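Side-chain contacts in flap endonuclease 1 (Desulfurococcus amylolyticus, PDB 3ORY), which probably cleaves the single-stranded 5' flaps of branched DNA formed during replication and repair, as other flap endonucleases do: residues L237-D242 against Q266-Y271; A116-E121 against R132-M137; H311-D316 against E338-A343. All coordinates share one frame; numbering follows the deposited sequence.

Interaction 1 (L237-D242 against Q266-Y271); sequences LENLID and QLVKAY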
# COMPACT_ATOMS: atom_id res chain seq x y z
N LEU A 237 6.74 -16.76 13.49
CA LEU A 237 6.51 -15.33 13.30
C LEU A 237 7.81 -14.54 13.51
O LEU A 237 8.10 -13.61 12.76
CB LEU A 237 5.39 -14.81 14.22
CG LEU A 237 5.10 -13.30 14.17
CD1 LEU A 237 4.71 -12.81 12.76
CD2 LEU A 237 4.02 -12.89 15.18
N GLU A 238 8.59 -14.90 14.53
CA GLU A 238 9.89 -14.24 14.74
C GLU A 238 10.80 -14.38 13.51
O GLU A 238 11.45 -13.41 13.12
CB GLU A 238 10.59 -14.74 16.02
CG GLU A 238 9.98 -14.17 17.29
CD GLU A 238 10.80 -14.47 18.54
OE1 GLU A 238 12.02 -14.73 18.42
OE2 GLU A 238 10.21 -14.43 19.64
N ASN A 239 10.83 -15.57 12.92
CA ASN A 239 11.55 -15.79 11.65
C ASN A 239 11.06 -14.85 10.56
O ASN A 239 11.87 -14.25 9.84
CB ASN A 239 11.38 -17.22 11.13
CG ASN A 239 12.03 -18.30 12.01
OD1 ASN A 239 12.90 -18.05 12.87
ND2 ASN A 239 11.60 -19.53 11.78
N LEU A 240 9.74 -14.71 10.42
CA LEU A 240 9.16 -13.82 9.40
C LEU A 240 9.58 -12.36 9.62
O LEU A 240 9.97 -11.64 8.68
CB LEU A 240 7.63 -13.91 9.38
CG LEU A 240 6.94 -13.12 8.25
CD1 LEU A 240 7.28 -13.73 6.87
CD2 LEU A 240 5.44 -13.02 8.43
N ILE A 241 9.48 -11.92 10.87
CA ILE A 241 9.94 -10.58 11.23
C ILE A 241 11.42 -10.41 10.88
O ILE A 241 11.83 -9.39 10.32
CB ILE A 241 9.67 -10.28 12.73
CG1 ILE A 241 8.17 -10.15 12.97
CG2 ILE A 241 10.42 -9.02 13.17
CD1 ILE A 241 7.76 -10.14 14.47
N ASP A 242 12.23 -11.42 11.19
CA ASP A 242 13.66 -11.35 10.91
C ASP A 242 13.93 -11.22 9.40
O ASP A 242 14.85 -10.51 9.00
CB ASP A 242 14.40 -12.55 11.50
CG ASP A 242 14.76 -12.34 12.98
OD1 ASP A 242 14.52 -11.24 13.53
OD2 ASP A 242 15.29 -13.27 13.62
N GLN A 266 16.15 -18.07 3.19
CA GLN A 266 17.11 -19.16 3.27
C GLN A 266 17.99 -18.99 4.50
O GLN A 266 18.18 -19.94 5.27
CB GLN A 266 17.96 -19.19 1.98
CG GLN A 266 18.27 -20.57 1.45
CD GLN A 266 18.96 -20.51 0.10
OE1 GLN A 266 19.65 -19.54 -0.21
NE2 GLN A 266 18.79 -21.55 -0.70
N LEU A 267 18.50 -17.78 4.73
CA LEU A 267 19.40 -17.50 5.85
C LEU A 267 18.78 -17.66 7.23
O LEU A 267 19.39 -18.26 8.14
CB LEU A 267 20.02 -16.10 5.73
CG LEU A 267 21.00 -15.85 4.58
CD1 LEU A 267 21.46 -14.39 4.57
CD2 LEU A 267 22.20 -16.81 4.63
N VAL A 268 17.59 -17.11 7.40
CA VAL A 268 16.89 -17.19 8.68
C VAL A 268 16.58 -18.65 9.02
O VAL A 268 16.73 -19.06 10.17
CB VAL A 268 15.62 -16.31 8.68
CG1 VAL A 268 14.75 -16.63 9.87
CG2 VAL A 268 16.02 -14.82 8.69
N LYS A 269 16.19 -19.43 8.02
CA LYS A 269 15.94 -20.86 8.24
C LYS A 269 17.21 -21.65 8.58
O LYS A 269 17.19 -22.51 9.45
CB LYS A 269 15.19 -21.48 7.06
CG LYS A 269 13.73 -21.01 6.98
CD LYS A 269 13.03 -21.52 5.73
CE LYS A 269 12.44 -22.91 5.93
NZ LYS A 269 11.66 -23.28 4.71
N ALA A 270 18.33 -21.31 7.93
CA ALA A 270 19.58 -22.05 8.11
C ALA A 270 20.21 -21.79 9.47
O ALA A 270 20.85 -22.67 10.06
CB ALA A 270 20.55 -21.71 6.99
N TYR A 271 20.02 -20.58 9.99
CA TYR A 271 20.65 -20.17 11.24
C TYR A 271 19.68 -19.93 12.40
O TYR A 271 20.11 -19.51 13.49
CB TYR A 271 21.53 -18.96 10.97
CG TYR A 271 22.63 -19.32 10.01
CD1 TYR A 271 23.75 -20.03 10.44
CD2 TYR A 271 22.53 -19.01 8.65
CE1 TYR A 271 24.75 -20.40 9.55
CE2 TYR A 271 23.52 -19.36 7.76
CZ TYR A 271 24.63 -20.06 8.22
OH TYR A 271 25.63 -20.42 7.34
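Val268 lays its two methyl groups over the side-chain bases of Asn239 and Asp242, one turn apart on the facing helix. The two helices, 237-247 and 261-271, with the loop between them, are consistent with the helix-two-turn-helix element of the flap endonuclease family, which in relatives grips double-stranded DNA. Between 237-242 and 266-271 the contact is small and apolar, burying about 150 Å² in all. The two segments come nearest at Asn239 and Val268, whose CA atoms are 6.3 Å apart.

Val268 has CG1 anti to its own backbone N (chi1 167°), which spreads the two methyls along the other helix. CG1 sits 3.6 Å from Asn239 CB and also lies against the backbone at Asn239 O, 3.7 Å away. CG2 takes the next turn, reaching Asp242 CB. Both partners are met chiefly at CB. The same valine also packs on Ile243 and Leu246 further along helix 237-247, so it works as an apolar peg against that helix.

Asp242 turns its carboxylate to other company: its side chain also touches Lys294 of helix 290-298. A phosphate ion, probably from the crystallisation liquor, is modelled close to Asp242 OD2, too close for the nature of the contact to be settled. At the other end, Lys269 NZ hydrogen-bonds to Leu233 O, tying helix 261-271 to the C-terminal end of helix 226-233. The looser of the two valine contacts is the second methyl's, with Val268 CG2 4.0 Å from Asp242 CB.

Interaction 2 (A116-E121 against R132-M137); sequences AKKYEE and RRYAMM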
# COMPACT_ATOMS: atom_id res chain seq x y z
N ALA A 116 16.18 5.63 -13.41
CA ALA A 116 17.15 6.52 -14.08
C ALA A 116 18.13 5.73 -14.94
O ALA A 116 18.45 6.13 -16.05
CB ALA A 116 17.90 7.38 -13.07
N LYS A 117 18.61 4.61 -14.39
CA LYS A 117 19.52 3.71 -15.10
C LYS A 117 18.84 3.12 -16.34
O LYS A 117 19.40 3.15 -17.44
CB LYS A 117 20.03 2.63 -14.14
CG LYS A 117 20.47 1.30 -14.74
CD LYS A 117 20.83 0.32 -13.61
CE LYS A 117 20.34 -1.10 -13.88
NZ LYS A 117 21.23 -1.87 -14.79
N LYS A 118 17.61 2.64 -16.16
CA LYS A 118 16.81 2.07 -17.25
C LYS A 118 16.42 3.10 -18.33
O LYS A 118 16.40 2.77 -19.52
CB LYS A 118 15.56 1.38 -16.71
CG LYS A 118 15.81 0.21 -15.74
CD LYS A 118 16.63 -0.93 -16.36
CE LYS A 118 15.79 -1.79 -17.29
NZ LYS A 118 16.60 -2.93 -17.83
N TYR A 119 16.11 4.33 -17.91
CA TYR A 119 15.80 5.40 -18.86
C TYR A 119 17.00 5.70 -19.76
O TYR A 119 16.84 5.89 -20.97
CB TYR A 119 15.36 6.69 -18.16
CG TYR A 119 15.10 7.85 -19.11
CD1 TYR A 119 13.92 7.90 -19.85
CD2 TYR A 119 16.03 8.88 -19.27
CE1 TYR A 119 13.66 8.96 -20.72
CE2 TYR A 119 15.78 9.95 -20.16
CZ TYR A 119 14.59 9.97 -20.87
OH TYR A 119 14.32 11.00 -21.74
N GLU A 120 18.18 5.74 -19.14
CA GLU A 120 19.42 6.01 -19.85
C GLU A 120 19.71 4.93 -20.89
O GLU A 120 20.08 5.23 -22.03
CB GLU A 120 20.57 6.14 -18.84
CG GLU A 120 21.94 6.17 -19.49
CD GLU A 120 22.95 6.98 -18.71
OE1 GLU A 120 22.90 6.96 -17.46
OE2 GLU A 120 23.80 7.64 -19.36
N GLU A 121 19.52 3.67 -20.49
CA GLU A 121 19.71 2.53 -21.39
C GLU A 121 18.76 2.58 -22.58
O GLU A 121 19.16 2.32 -23.71
CB GLU A 121 19.59 1.20 -20.63
CG GLU A 121 20.76 0.93 -19.69
CD GLU A 121 20.54 -0.24 -18.74
OE1 GLU A 121 19.37 -0.64 -18.50
OE2 GLU A 121 21.55 -0.76 -18.22
N ARG A 132 9.60 6.17 -22.27
CA ARG A 132 8.39 6.73 -21.68
C ARG A 132 8.01 6.05 -20.36
O ARG A 132 7.56 6.71 -19.42
CB ARG A 132 7.24 6.67 -22.69
CG ARG A 132 6.06 7.57 -22.38
CD ARG A 132 5.36 8.05 -23.65
NE ARG A 132 4.92 6.96 -24.53
CZ ARG A 132 5.53 6.61 -25.66
NH1 ARG A 132 6.60 7.26 -26.08
NH2 ARG A 132 5.05 5.61 -26.39
N ARG A 133 8.22 4.74 -20.29
CA ARG A 133 7.92 3.95 -19.10
C ARG A 133 8.88 4.28 -17.95
O ARG A 133 8.45 4.52 -16.82
CB ARG A 133 7.99 2.46 -19.41
CG ARG A 133 7.55 1.54 -18.27
CD ARG A 133 7.78 0.07 -18.60
NE ARG A 133 7.32 -0.26 -19.95
CZ ARG A 133 7.54 -1.43 -20.57
NH1 ARG A 133 7.09 -1.62 -21.80
NH2 ARG A 133 8.22 -2.40 -19.95
N TYR A 134 10.18 4.30 -18.24
CA TYR A 134 11.18 4.53 -17.21
C TYR A 134 11.33 6.01 -16.83
O TYR A 134 11.94 6.33 -15.81
CB TYR A 134 12.52 3.91 -17.62
CG TYR A 134 12.46 2.40 -17.75
CD1 TYR A 134 11.98 1.62 -16.70
CD2 TYR A 134 12.89 1.76 -18.92
CE1 TYR A 134 11.91 0.23 -16.81
CE2 TYR A 134 12.84 0.37 -19.03
CZ TYR A 134 12.35 -0.38 -17.97
OH TYR A 134 12.29 -1.75 -18.07
N ALA A 135 10.76 6.89 -17.65
CA ALA A 135 10.81 8.33 -17.41
C ALA A 135 9.81 8.79 -16.35
O ALA A 135 9.95 9.89 -15.81
CB ALA A 135 10.56 9.07 -18.70
N MET A 136 8.80 7.96 -16.07
CA MET A 136 7.72 8.34 -15.15
C MET A 136 8.28 8.71 -13.78
O MET A 136 8.94 7.90 -13.14
CB MET A 136 6.70 7.22 -15.01
CG MET A 136 5.63 7.20 -16.09
SD MET A 136 4.53 5.78 -15.89
CE MET A 136 3.76 6.11 -14.31
N MET A 137 8.02 9.94 -13.35
CA MET A 137 8.58 10.41 -12.09
C MET A 137 7.86 9.81 -10.89
O MET A 137 6.65 9.59 -10.92
CB MET A 137 8.60 11.95 -12.02
CG MET A 137 7.25 12.64 -11.98
SD MET A 137 7.40 14.33 -11.34
CE MET A 137 7.44 14.03 -9.57
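Tyr119 and Tyr134 mark the closest backbone approach, with CA atoms 5.0 Å apart where helix 102-125 and residues 132-135 run side by side in roughly opposite directions. At this spacing the Tyr134 CB nestles against the backbone, 3.6 Å from Tyr119 N.

The ring of Tyr134 then lies flat beneath Lys118. Lys118 CB stands over the ring centre, 3.4 Å from the centroid and 10° off the normal, a clear CH-pi contact. Bends at chi2 (-60°) and chi3 (-77°) fold the lysine chain back across the same ring, bringing CE to 3.6 Å from Tyr134 OH. This antiparallel pair probably belongs to the helical arch of flap endonucleases, which in relatives encloses the 5' flap.

Past the ring, the lysine's charge turns back to its own helix: Lys118 NZ and Lys117 NZ both face the carboxylate of Glu121, in long salt bridges to OE1 and OE2 respectively. On the other flank Tyr119 reaches along the turn after Tyr134. Its CE1 rests 3.7 Å from Ala135 CB, and its CB meets Tyr134 CB at 4.0 Å.

Interaction 3 (H311-D316 against E338-A343); sequences HTPDPD and ERYVKA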
# COMPACT_ATOMS: atom_id res chain seq x y z
N HIS A 311 -20.47 7.42 7.75
CA HIS A 311 -21.44 8.53 7.79
C HIS A 311 -21.95 8.87 6.40
O HIS A 311 -21.31 8.55 5.40
CB HIS A 311 -20.83 9.78 8.42
CG HIS A 311 -20.32 9.56 9.81
ND1 HIS A 311 -21.12 9.14 10.84
CD2 HIS A 311 -19.08 9.71 10.33
CE1 HIS A 311 -20.40 9.03 11.94
NE2 HIS A 311 -19.15 9.37 11.66
N THR A 312 -23.12 9.51 6.36
CA THR A 312 -23.73 9.93 5.10
C THR A 312 -22.74 10.76 4.28
O THR A 312 -22.19 11.73 4.78
CB THR A 312 -25.02 10.75 5.38
OG1 THR A 312 -25.88 9.98 6.22
CG2 THR A 312 -25.75 11.09 4.07
N PRO A 313 -22.50 10.36 3.02
CA PRO A 313 -21.65 11.19 2.17
C PRO A 313 -22.17 12.63 2.05
O PRO A 313 -23.39 12.86 2.11
CB PRO A 313 -21.70 10.48 0.82
CG PRO A 313 -22.00 9.05 1.18
CD PRO A 313 -22.92 9.12 2.35
N ASP A 314 -21.24 13.57 1.91
CA ASP A 314 -21.57 14.98 1.72
C ASP A 314 -21.14 15.39 0.30
O ASP A 314 -20.00 15.78 0.08
CB ASP A 314 -20.85 15.81 2.81
CG ASP A 314 -21.17 17.31 2.73
OD1 ASP A 314 -21.73 17.80 1.73
OD2 ASP A 314 -20.81 18.02 3.70
N PRO A 315 -22.06 15.25 -0.69
CA PRO A 315 -21.70 15.47 -2.09
C PRO A 315 -21.12 16.86 -2.37
O PRO A 315 -20.12 16.98 -3.09
CB PRO A 315 -23.03 15.27 -2.84
CG PRO A 315 -23.78 14.30 -1.97
CD PRO A 315 -23.44 14.73 -0.56
N ASP A 316 -21.71 17.90 -1.79
CA ASP A 316 -21.19 19.23 -2.05
C ASP A 316 -19.75 19.40 -1.54
O ASP A 316 -18.93 20.02 -2.22
CB ASP A 316 -22.08 20.32 -1.48
CG ASP A 316 -21.75 21.68 -2.06
OD1 ASP A 316 -22.13 21.94 -3.21
OD2 ASP A 316 -21.10 22.49 -1.38
N GLU A 338 -23.44 10.48 -7.84
CA GLU A 338 -24.77 9.89 -8.03
C GLU A 338 -24.74 8.39 -7.76
O GLU A 338 -25.54 7.87 -6.97
CB GLU A 338 -25.26 10.11 -9.46
CG GLU A 338 -25.56 11.54 -9.85
CD GLU A 338 -25.95 11.66 -11.31
OE1 GLU A 338 -26.23 10.62 -11.94
OE2 GLU A 338 -25.96 12.79 -11.84
N ARG A 339 -23.81 7.69 -8.41
CA ARG A 339 -23.67 6.24 -8.22
C ARG A 339 -23.20 5.90 -6.81
O ARG A 339 -23.71 4.96 -6.19
CB ARG A 339 -22.71 5.66 -9.26
CG ARG A 339 -23.36 5.44 -10.61
CD ARG A 339 -22.35 5.55 -11.74
NE ARG A 339 -23.02 5.72 -13.03
CZ ARG A 339 -22.40 6.04 -14.17
NH1 ARG A 339 -23.10 6.18 -15.29
NH2 ARG A 339 -21.08 6.22 -14.19
N TYR A 340 -22.26 6.68 -6.28
CA TYR A 340 -21.69 6.41 -4.97
C TYR A 340 -22.72 6.51 -3.85
O TYR A 340 -22.77 5.63 -2.99
CB TYR A 340 -20.49 7.32 -4.68
CG TYR A 340 -19.95 7.22 -3.26
CD1 TYR A 340 -19.44 6.01 -2.76
CD2 TYR A 340 -19.94 8.34 -2.43
CE1 TYR A 340 -18.93 5.93 -1.45
CE2 TYR A 340 -19.43 8.27 -1.12
CZ TYR A 340 -18.93 7.05 -0.64
OH TYR A 340 -18.45 7.00 0.65
N VAL A 341 -23.55 7.56 -3.86
CA VAL A 341 -24.55 7.72 -2.80
C VAL A 341 -25.57 6.57 -2.79
O VAL A 341 -25.98 6.09 -1.73
CB VAL A 341 -25.25 9.12 -2.79
CG1 VAL A 341 -24.22 10.23 -2.52
CG2 VAL A 341 -26.03 9.39 -4.07
N LYS A 342 -25.95 6.11 -3.98
CA LYS A 342 -26.86 4.96 -4.09
C LYS A 342 -26.23 3.70 -3.53
O LYS A 342 -26.84 3.01 -2.70
CB LYS A 342 -27.32 4.76 -5.54
CG LYS A 342 -28.20 5.90 -6.10
CD LYS A 342 -29.63 5.93 -5.52
CE LYS A 342 -29.75 6.81 -4.25
NZ LYS A 342 -29.43 8.25 -4.49
N ALA A 343 -25.00 3.41 -3.95
CA ALA A 343 -24.30 2.22 -3.48
C ALA A 343 -24.02 2.29 -1.97
O ALA A 343 -24.08 1.27 -1.29
CB ALA A 343 -23.02 2.01 -4.27
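Pro313 packs against Tyr340 and Val341 of helix 330-347 and gives up more surface to the contact than any other residue here. Its CG is 3.5 Å from Tyr340 CE2, with CB following at 3.7 Å from that same ring carbon, so the proline meets one corner of the ring. Tyr340 is placed for this by a chi1 of 173°, which sets CG anti to the backbone N and brings CE2 up against the proline.

Val341, the next residue along the helix, touches with a single methyl. Its CG1 lies 4.2 Å from Pro313 CB and 4.1 Å from Pro315 CG, and so bridges two prolines a residue apart. The whole contact is apolar, and the one polar group of the trio is satisfied outside it: Tyr340 OH hydrogen-bonds to Met156 O. A leucine in place of Tyr340 would probably leave that carbonyl without its hydroxyl partner and lose the ring-carbon contact at CE2 with Pro313.

Between the prolines, Asp314 is the N-cap of helix 315-325, its OD1 accepting from Ala317 N. The contact thus packs the entry to helix 315-325 against helix 330-347. Backbone bonds from His311 to Gly157 and from Asp314 to Ala155 join this entry to the end of helix 143-156, while Tyr340 also rests on Ile80 and Val83 of helix 70-84.

Overall arrangement
From the N terminus, interaction 2 comes first: it closes a hairpin of the two helices 102-125 and 128-134, with ten mostly helical residues between its segments. Interaction 1 follows, closing 23 residues that join the two helices of the probable DNA-gripping element. Interaction 3 is last, folding helix 330-347 back onto the residues that lead into helix 315-325. The three loops run in series, none nested and none crossing, and they do not touch. Centres are about 35 Å apart for interactions 1 and 2, and about 47 Å for interactions 1 and 3, which lie on opposite sides of the chain's centre. Each fastens a separate peripheral part: probable arch, putative DNA-gripping helices and C-terminal helices.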